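Side-chain contacts in aldehyde dehydrogenase (Anabaena variabilis, PDB 4H7N), which probably oxidises aldehydes to carboxylic acids with NAD+ as electron acceptor: residues I95-G100 and M426-E431; S143-I148 and G442-A447; N246-T251 and I287-R292. All coordinates share one frame; numbering follows the deposited sequence. Where two conformers were deposited one is given.

Interaction 1 (I95-G100 and M426-E431); sequences IDRWCG and MMHEGE
Arg97 NE lies over the face of the His428 ring, 3.4 Å from His428 ND1, but its N-H is badly angled, so this polar pair counts as stacking and not as a hydrogen bond. The stack is seen in one of two conformers deposited for Arg97, and its exact distances, above all the 3.2 Å from Arg97 CD to His428 ND1, are correspondingly uncertain. The planes support stacking: guanidinium and imidazole lie 11° apart with centres separated by 4.2 Å. The overlap is offset, for CG of His428 sits toward the rim of the guanidinium. Arg97 CD adds a CH-pi contact, 3.5 Å from the His428 ring centroid and 28° off the ring normal. A bend at chi3 (36°) turns the otherwise extended Arg97 chain, laying its flat end along the ring while the two side chains slide past each other in opposite directions.

Further flat surfaces take part. NH2 of Arg97 lies 3.4 Å above the ring plane of Trp98, near its rim, and OE1 of Glu429 lies 4.0 Å above the opposite face of the His428 ring. Positive charge on one face and negative on the other would probably polarise the imidazole. Glu429 also hydrogen-bonds through OE2 to Ser114 of the second subunit, against which His428 packs, so the loop is held at the dimer interface. This is a parallel, offset guanidinium-on-imidazole stack, here joining helix 82-106 to the loop between strands 415-418 and 439-440, with the side chain of His428 about 11 Å from that of Glu232, the predicted active-site residue.

Interaction 2 (S143-I148 and G442-A447); sequences SMIDTI and GSRVGA
Asp146 and Arg444 meet in a two-pronged salt bridge, with one guanidinium nitrogen for each carboxylate oxygen. Arg444 NE donates to Asp146 OD1 at 3.0 Å (149° at the hydrogen), and Arg444 NH2 donates to Asp146 OD2 at 2.8 Å. Both oxygens are approached on their syn side, yet the grip is twisted: the two planes stand 51° apart. Each ion has further partners. OD1 of Asp146 also forms a salt bridge with NH2 of Arg452, and NH2 of Arg444 also donates to OG1 of Thr209, while NH1 of Arg444 has a long, weak ion pair with Glu232, the predicted active-site residue.

Ile145 supplies the apolar wall. Its CG2 lies 3.6 Å above the plane of the Arg444 guanidinium, over its centre, and its CD1 reaches Arg444 CD at 3.4 Å. The bend at chi3 (59°) turns the guanidinium so that one face lies on Ile145 CG2, while the Asp146 oxygens meet it near its edge, tilted out of its plane.

Local bonds accompany the turns on both sides. Thr147 OG1 donates to Ser143 O at 2.7 Å in the carbonyl plane, and Ser443 OG accepts from Val445 N, an ST turn, as well as from Lys432 N. The Asp146-Arg444 bridge links the break between helices 139-144 and 147-153 to the loop after strand 439-440; Thr147 faces strand 156-161, and Ile148 packs on helices 48-64 and 82-106.

Interaction 3 (N246-T251 and I287-R292); sequences NLELAT and IAKAHR
Lys289 of helix 279-292 makes a salt bridge to Glu248 and a hydrogen bond to Thr251, both on helix 247-259, in an alpha/beta fold where helix 247-259 makes the beta-alpha-beta crossover between parallel strands 237-241 and 269-275. The ionic part is Lys289 NZ to Glu248 OE2 at 2.7 Å, with the amine standing 67° out of the carboxylate plane. Glu248 is folded at chi2 (65°), which swings its carboxylate back over the lysine tip.

Hydrogen bonds to uncharged acceptors use the same ammonium group. Lys289 NZ donates to Thr251 OG1 at 2.8 Å, arriving on an extended chain that crosses the threonine at about a right angle; Ser252 OG and Gln285 OE1 are also within bonding distance, so three N-H are probably shared among four partners. A methionine in place of Lys289 would probably leave the Glu248 carboxylate without its counter-charge and take from Thr251 OG1 the donor it accepts from.

At the start of helix 247-259, Asn246 is the N-cap, its OD1 accepting from Leu249 N at 3.2 Å from above the amide plane. Thr251 OG1 donates at 2.8 Å to Leu247 O, in the carbonyl plane, and this oxygen also accepts from Thr251 N.

Interactions 1 and 2 are neighbours, with centres 9 Å apart and atoms in touch: Trp98 CH2 lies 3.0 Å from Gly446 O, and Gly430 O and His428 O both rest on Val445 CG1. Their segments alternate along the chain: helix 82-106 in one and the break between helices 139-144 and 147-153 in the other, each tied to a loop flanking strand 439-440. Interaction 2 is buried and uses a charged pair whose donors and acceptors are multiply matched; interaction 1 is a surface contact at the subunit boundary, neither touching residue buried, and relies on stacked flat groups. Interaction 3, centred about 30 Å or more from both, is partly buried and joins two helices beside the other, seven-stranded sheet, one lysine amine carrying its polar bonds.

Interaction 1 (I95-G100 and M426-E431)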
loop_
_atom_site.group_PDB
_atom_site.type_symbol
_atom_site.label_atom_id
_atom_site.label_comp_id
_atom_site.label_asym_id
_atom_site.label_seq_id
_atom_site.Cartn_x
_atom_site.Cartn_y
_atom_site.Cartn_z
ATOM N N ILE A 95 -5.767 17.549 15.243
ATOM C CA ILE A 95 -7.100 17.689 14.751
ATOM C C ILE A 95 -7.165 18.936 13.860
ATOM O O ILE A 95 -7.728 18.906 12.741
ATOM C CB ILE A 95 -8.090 17.873 15.925
ATOM C CG1 ILE A 95 -8.242 16.567 16.753
ATOM C CG2 ILE A 95 -9.450 18.316 15.398
ATOM C CD1 ILE A 95 -9.185 16.753 17.950
ATOM N N ASP A 96 -6.588 20.048 14.348
ATOM C CA ASP A 96 -6.527 21.277 13.559
ATOM C C ASP A 96 -5.811 21.094 12.220
ATOM O O ASP A 96 -6.310 21.542 11.166
ATOM C CB ASP A 96 -5.869 22.424 14.348
ATOM C CG ASP A 96 -6.776 22.959 15.479
ATOM O OD1 ASP A 96 -7.963 22.496 15.584
ATOM O OD2 ASP A 96 -6.324 23.870 16.237
ATOM N N ARG A 97 -4.632 20.505 12.274
ATOM C CA ARG A 97 -3.806 20.324 11.092
ATOM C C ARG A 97 -4.484 19.491 9.997
ATOM O O ARG A 97 -4.509 19.873 8.817
ATOM C CB ARG A 97 -2.489 19.676 11.485
ATOM C CG ARG A 97 -1.496 19.643 10.334
ATOM C CD ARG A 97 -0.143 19.066 10.736
ATOM N NE ARG A 97 -0.223 17.977 11.709
ATOM C CZ ARG A 97 -0.407 16.682 11.432
ATOM N NH1 ARG A 97 -0.439 15.818 12.448
ATOM N NH2 ARG A 97 -0.579 16.242 10.164
ATOM N N TRP A 98 -5.019 18.346 10.369
ATOM C CA TRP A 98 -5.776 17.544 9.417
ATOM C C TRP A 98 -7.048 18.231 8.918
ATOM O O TRP A 98 -7.394 18.091 7.767
ATOM C CB TRP A 98 -6.121 16.166 10.016
ATOM C CG TRP A 98 -4.948 15.263 10.050
ATOM C CD1 TRP A 98 -4.335 14.719 11.152
ATOM C CD2 TRP A 98 -4.205 14.803 8.907
ATOM N NE1 TRP A 98 -3.253 13.957 10.742
ATOM C CE2 TRP A 98 -3.175 13.972 9.378
ATOM C CE3 TRP A 98 -4.347 14.986 7.537
ATOM C CZ2 TRP A 98 -2.257 13.357 8.529
ATOM C CZ3 TRP A 98 -3.444 14.372 6.690
ATOM C CH2 TRP A 98 -2.404 13.574 7.205
ATOM N N CYS A 99 -7.760 18.958 9.781
ATOM C CA CYS A 99 -8.907 19.736 9.300
ATOM C C CYS A 99 -8.501 20.739 8.205
ATOM O O CYS A 99 -9.250 21.003 7.224
ATOM C CB CYS A 99 -9.587 20.477 10.453
ATOM S SG CYS A 99 -10.622 19.401 11.475
ATOM N N GLY A 100 -7.320 21.304 8.377
ATOM C CA GLY A 100 -6.772 22.244 7.418
ATOM C C GLY A 100 -6.405 21.604 6.106
ATOM O O GLY A 100 -6.562 22.230 5.032
HETATM N N MSE A 426 8.537 15.107 17.335
HETATM C CA MSE A 426 8.010 16.467 17.594
HETATM C C MSE A 426 7.383 17.069 16.379
HETATM O O MSE A 426 6.779 18.109 16.444
HETATM C CB MSE A 426 9.125 17.394 18.078
HETATM C CG MSE A 426 9.564 16.913 19.445
HETATM SE SE MSE A 426 8.106 17.045 20.778
HETATM C CE MSE A 426 7.533 18.906 20.492
HETATM N N MSE A 427 7.524 16.431 15.233
HETATM C CA MSE A 427 7.086 17.019 14.003
HETATM C C MSE A 427 6.503 16.014 13.105
HETATM O O MSE A 427 6.965 14.904 13.020
HETATM C CB MSE A 427 8.271 17.447 13.214
HETATM C CG MSE A 427 9.006 18.367 14.112
HETATM SE SE MSE A 427 10.555 18.708 13.011
HETATM C CE MSE A 427 9.628 19.987 11.800
ATOM N N HIS A 428 5.589 16.510 12.311
ATOM C CA HIS A 428 4.680 15.748 11.529
ATOM C C HIS A 428 4.853 16.163 10.056
ATOM O O HIS A 428 3.908 16.061 9.298
ATOM C CB HIS A 428 3.282 16.180 12.006
ATOM C CG HIS A 428 3.139 17.676 12.116
ATOM N ND1 HIS A 428 3.012 18.497 11.009
ATOM C CD2 HIS A 428 3.194 18.504 13.189
ATOM C CE1 HIS A 428 2.956 19.757 11.399
ATOM N NE2 HIS A 428 3.053 19.787 12.717
ATOM N N GLU A 429 5.989 16.741 9.665
ATOM C CA GLU A 429 6.218 17.037 8.250
ATOM C C GLU A 429 7.309 16.116 7.777
ATOM O O GLU A 429 8.127 15.669 8.578
ATOM C CB GLU A 429 6.656 18.473 8.035
ATOM C CG GLU A 429 5.661 19.447 8.603
ATOM C CD GLU A 429 6.196 20.212 9.820
ATOM O OE1 GLU A 429 6.889 19.630 10.773
ATOM O OE2 GLU A 429 5.871 21.407 9.769
ATOM N N GLY A 430 7.299 15.806 6.490
ATOM C CA GLY A 430 8.306 14.877 5.931
ATOM C C GLY A 430 7.747 13.472 5.730
ATOM O O GLY A 430 7.669 12.687 6.661
ATOM N N GLU A 431 7.364 13.170 4.502
ATOM C CA GLU A 431 6.898 11.839 4.146
ATOM C C GLU A 431 8.042 10.861 4.237
ATOM O O GLU A 431 9.168 11.153 3.851
ATOM C CB GLU A 431 6.278 11.825 2.756
ATOM C CG GLU A 431 4.741 11.945 2.816
ATOM C CD GLU A 431 4.059 12.183 1.460
ATOM O OE1 GLU A 431 4.683 11.867 0.413
ATOM O OE2 GLU A 431 2.888 12.672 1.446
#

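Interaction 2 (S143-I148 and G442-A447)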
loop_
_atom_site.group_PDB
_atom_site.type_symbol
_atom_site.label_atom_id
_atom_site.label_comp_id
_atom_site.label_asym_id
_atom_site.label_seq_id
_atom_site.Cartn_x
_atom_site.Cartn_y
_atom_site.Cartn_z
ATOM N N SER A 143 -3.463 6.322 19.412
ATOM C CA SER A 143 -4.796 5.887 19.093
ATOM C C SER A 143 -5.424 6.799 18.030
ATOM O O SER A 143 -6.330 6.362 17.308
ATOM C CB SER A 143 -5.702 5.821 20.328
ATOM O OG SER A 143 -5.984 7.107 20.858
HETATM N N MSE A 144 -4.924 8.029 17.926
HETATM C CA MSE A 144 -5.577 9.049 17.128
HETATM C C MSE A 144 -4.837 9.445 15.882
HETATM O O MSE A 144 -5.399 10.110 15.029
HETATM C CB MSE A 144 -5.750 10.299 18.010
HETATM C CG MSE A 144 -6.795 10.072 19.103
HETATM SE SE MSE A 144 -8.620 9.846 18.398
HETATM C CE MSE A 144 -8.945 8.051 18.907
ATOM N N ILE A 145 -3.569 9.079 15.775
ATOM C CA ILE A 145 -2.746 9.480 14.659
ATOM C C ILE A 145 -3.288 9.030 13.316
ATOM O O ILE A 145 -3.211 9.780 12.371
ATOM C CB ILE A 145 -1.254 9.033 14.861
ATOM C CG1 ILE A 145 -0.333 9.792 13.912
ATOM C CG2 ILE A 145 -1.050 7.530 14.721
ATOM C CD1 ILE A 145 1.147 9.597 14.202
ATOM N N ASP A 146 -3.833 7.807 13.213
ATOM C CA ASP A 146 -4.460 7.350 11.989
ATOM C C ASP A 146 -5.969 7.691 11.995
ATOM O O ASP A 146 -6.558 8.018 10.997
ATOM C CB ASP A 146 -4.253 5.831 11.821
ATOM C CG ASP A 146 -2.747 5.429 11.665
ATOM O OD1 ASP A 146 -2.038 6.001 10.821
ATOM O OD2 ASP A 146 -2.305 4.544 12.400
ATOM N N THR A 147 -6.584 7.641 13.159
ATOM C CA THR A 147 -8.039 7.796 13.280
ATOM C C THR A 147 -8.520 9.111 12.699
ATOM O O THR A 147 -9.537 9.176 11.976
ATOM C CB THR A 147 -8.445 7.652 14.767
ATOM O OG1 THR A 147 -8.048 6.366 15.267
ATOM C CG2 THR A 147 -9.947 7.840 15.006
ATOM N N ILE A 148 -7.817 10.193 13.035
ATOM C CA ILE A 148 -8.282 11.533 12.656
ATOM C C ILE A 148 -8.298 11.714 11.134
ATOM O O ILE A 148 -9.292 12.123 10.617
ATOM C CB ILE A 148 -7.476 12.655 13.342
ATOM C CG1 ILE A 148 -7.695 12.638 14.858
ATOM C CG2 ILE A 148 -7.801 14.011 12.697
ATOM C CD1 ILE A 148 -9.118 12.907 15.304
ATOM N N GLY A 442 3.225 2.545 3.307
ATOM C CA GLY A 442 3.389 3.944 2.917
ATOM C C GLY A 442 3.651 4.872 4.121
ATOM O O GLY A 442 4.381 4.541 5.032
ATOM N N SER A 443 3.098 6.056 4.063
ATOM C CA SER A 443 3.420 7.099 5.039
ATOM C C SER A 443 2.133 7.556 5.715
ATOM O O SER A 443 1.094 7.622 5.051
ATOM C CB SER A 443 4.085 8.291 4.321
ATOM O OG SER A 443 4.553 9.178 5.308
ATOM N N ARG A 444 2.201 7.858 7.006
ATOM C CA ARG A 444 1.048 8.445 7.732
ATOM C C ARG A 444 1.209 9.925 7.863
ATOM O O ARG A 444 0.415 10.591 8.494
ATOM C CB ARG A 444 0.808 7.797 9.101
ATOM C CG ARG A 444 1.949 7.851 10.053
ATOM C CD ARG A 444 1.479 7.602 11.464
ATOM N NE ARG A 444 0.809 6.324 11.721
ATOM C CZ ARG A 444 1.160 5.471 12.687
ATOM N NH1 ARG A 444 2.212 5.709 13.459
ATOM N NH2 ARG A 444 0.455 4.377 12.909
ATOM N N VAL A 445 2.213 10.461 7.195
ATOM C CA VAL A 445 2.524 11.866 7.285
ATOM C C VAL A 445 2.130 12.538 5.990
ATOM O O VAL A 445 2.238 11.973 4.910
ATOM C CB VAL A 445 4.012 12.074 7.680
ATOM C CG1 VAL A 445 4.502 13.458 7.288
ATOM C CG2 VAL A 445 4.167 11.856 9.192
ATOM N N GLY A 446 1.588 13.730 6.124
ATOM C CA GLY A 446 1.262 14.569 4.982
ATOM C C GLY A 446 0.058 14.129 4.209
ATOM O O GLY A 446 -0.800 13.443 4.724
ATOM N N ALA A 447 0.013 14.540 2.955
ATOM C CA ALA A 447 -0.992 14.106 2.002
ATOM C C ALA A 447 -1.230 12.634 2.083
ATOM O O ALA A 447 -2.310 12.237 2.433
ATOM C CB ALA A 447 -0.588 14.470 0.577
#

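Interaction 3 (N246-T251 and I287-R292)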
loop_
_atom_site.group_PDB
_atom_site.type_symbol
_atom_site.label_atom_id
_atom_site.label_comp_id
_atom_site.label_asym_id
_atom_site.label_seq_id
_atom_site.Cartn_x
_atom_site.Cartn_y
_atom_site.Cartn_z
ATOM N N ASN A 246 28.839 19.189 17.182
ATOM C CA ASN A 246 28.691 20.061 18.347
ATOM C C ASN A 246 28.245 19.158 19.500
ATOM O O ASN A 246 27.071 18.761 19.556
ATOM C CB ASN A 246 27.652 21.163 18.087
ATOM C CG ASN A 246 27.427 22.083 19.287
ATOM O OD1 ASN A 246 27.588 21.694 20.439
ATOM N ND2 ASN A 246 27.003 23.315 19.009
ATOM N N LEU A 247 29.176 18.815 20.393
ATOM C CA LEU A 247 28.911 17.799 21.428
ATOM C C LEU A 247 27.909 18.232 22.481
ATOM O O LEU A 247 27.259 17.386 23.098
ATOM C CB LEU A 247 30.198 17.384 22.135
ATOM C CG LEU A 247 31.232 16.732 21.209
ATOM C CD1 LEU A 247 32.488 16.418 22.023
ATOM C CD2 LEU A 247 30.665 15.494 20.541
ATOM N N GLU A 248 27.852 19.543 22.742
ATOM C CA GLU A 248 26.909 20.090 23.688
ATOM C C GLU A 248 25.464 19.862 23.227
ATOM O O GLU A 248 24.615 19.422 24.013
ATOM C CB GLU A 248 27.213 21.590 23.893
ATOM C CG GLU A 248 26.204 22.301 24.757
ATOM C CD GLU A 248 26.199 21.787 26.186
ATOM O OE1 GLU A 248 27.291 21.584 26.766
ATOM O OE2 GLU A 248 25.105 21.605 26.735
ATOM N N LEU A 249 25.183 20.164 21.948
ATOM C CA LEU A 249 23.893 19.911 21.385
ATOM C C LEU A 249 23.681 18.407 21.217
ATOM O O LEU A 249 22.601 17.882 21.493
ATOM C CB LEU A 249 23.754 20.605 20.007
ATOM C CG LEU A 249 23.744 22.153 20.095
ATOM C CD1 LEU A 249 23.636 22.759 18.679
ATOM C CD2 LEU A 249 22.643 22.722 21.006
ATOM N N ALA A 250 24.704 17.702 20.769
ATOM C CA ALA A 250 24.530 16.258 20.505
ATOM C C ALA A 250 24.176 15.497 21.792
ATOM O O ALA A 250 23.334 14.589 21.781
ATOM C CB ALA A 250 25.779 15.672 19.870
ATOM N N THR A 251 24.829 15.855 22.908
ATOM C CA THR A 251 24.560 15.141 24.152
ATOM C C THR A 251 23.168 15.506 24.678
ATOM O O THR A 251 22.464 14.622 25.159
ATOM C CB THR A 251 25.649 15.341 25.225
ATOM O OG1 THR A 251 25.831 16.738 25.453
ATOM C CG2 THR A 251 26.956 14.690 24.813
ATOM N N ILE A 287 26.736 11.361 30.614
ATOM C CA ILE A 287 26.475 10.936 31.996
ATOM C C ILE A 287 26.018 12.105 32.862
ATOM O O ILE A 287 25.034 11.984 33.611
ATOM C CB ILE A 287 27.667 10.238 32.625
ATOM C CG1 ILE A 287 27.871 8.876 31.965
ATOM C CG2 ILE A 287 27.423 10.002 34.122
ATOM C CD1 ILE A 287 29.277 8.341 32.190
ATOM N N ALA A 288 26.733 13.223 32.787
ATOM C CA ALA A 288 26.439 14.358 33.692
ATOM C C ALA A 288 24.999 14.839 33.469
ATOM O O ALA A 288 24.242 15.093 34.432
ATOM C CB ALA A 288 27.418 15.495 33.466
ATOM N N LYS A 289 24.594 14.928 32.191
ATOM C CA LYS A 289 23.237 15.347 31.871
ATOM C C LYS A 289 22.192 14.310 32.273
ATOM O O LYS A 289 21.113 14.654 32.754
ATOM C CB LYS A 289 23.112 15.738 30.356
ATOM C CG LYS A 289 23.984 16.929 29.992
ATOM C CD LYS A 289 24.016 17.191 28.493
ATOM C CE LYS A 289 24.615 18.572 28.225
ATOM N NZ LYS A 289 24.549 18.914 26.772
ATOM N N ALA A 290 22.485 13.041 32.062
ATOM C CA ALA A 290 21.568 11.975 32.436
ATOM C C ALA A 290 21.365 11.924 33.943
ATOM O O ALA A 290 20.249 11.740 34.445
ATOM C CB ALA A 290 22.115 10.656 31.988
ATOM N N HIS A 291 22.450 12.145 34.644
ATOM C CA HIS A 291 22.420 12.032 36.066
ATOM C C HIS A 291 21.518 13.135 36.665
ATOM O O HIS A 291 20.928 12.911 37.703
ATOM C CB HIS A 291 23.827 12.058 36.641
ATOM C CG HIS A 291 23.862 11.597 38.044
ATOM N ND1 HIS A 291 23.983 12.470 39.108
ATOM C CD2 HIS A 291 23.634 10.379 38.578
ATOM C CE1 HIS A 291 23.893 11.795 40.242
ATOM N NE2 HIS A 291 23.680 10.523 39.946
ATOM N N ARG A 292 21.373 14.288 35.995
ATOM C CA ARG A 292 20.487 15.363 36.483
ATOM C C ARG A 292 18.992 15.000 36.439
ATOM O O ARG A 292 18.215 15.577 37.178
ATOM C CB ARG A 292 20.702 16.674 35.726
ATOM C CG ARG A 292 22.045 17.359 35.983
ATOM C CD ARG A 292 22.509 18.272 34.842
ATOM N NE ARG A 292 21.842 19.581 34.813
ATOM C CZ ARG A 292 20.768 19.915 34.080
ATOM N NH1 ARG A 292 20.168 19.036 33.274
ATOM N NH2 ARG A 292 20.284 21.156 34.149
#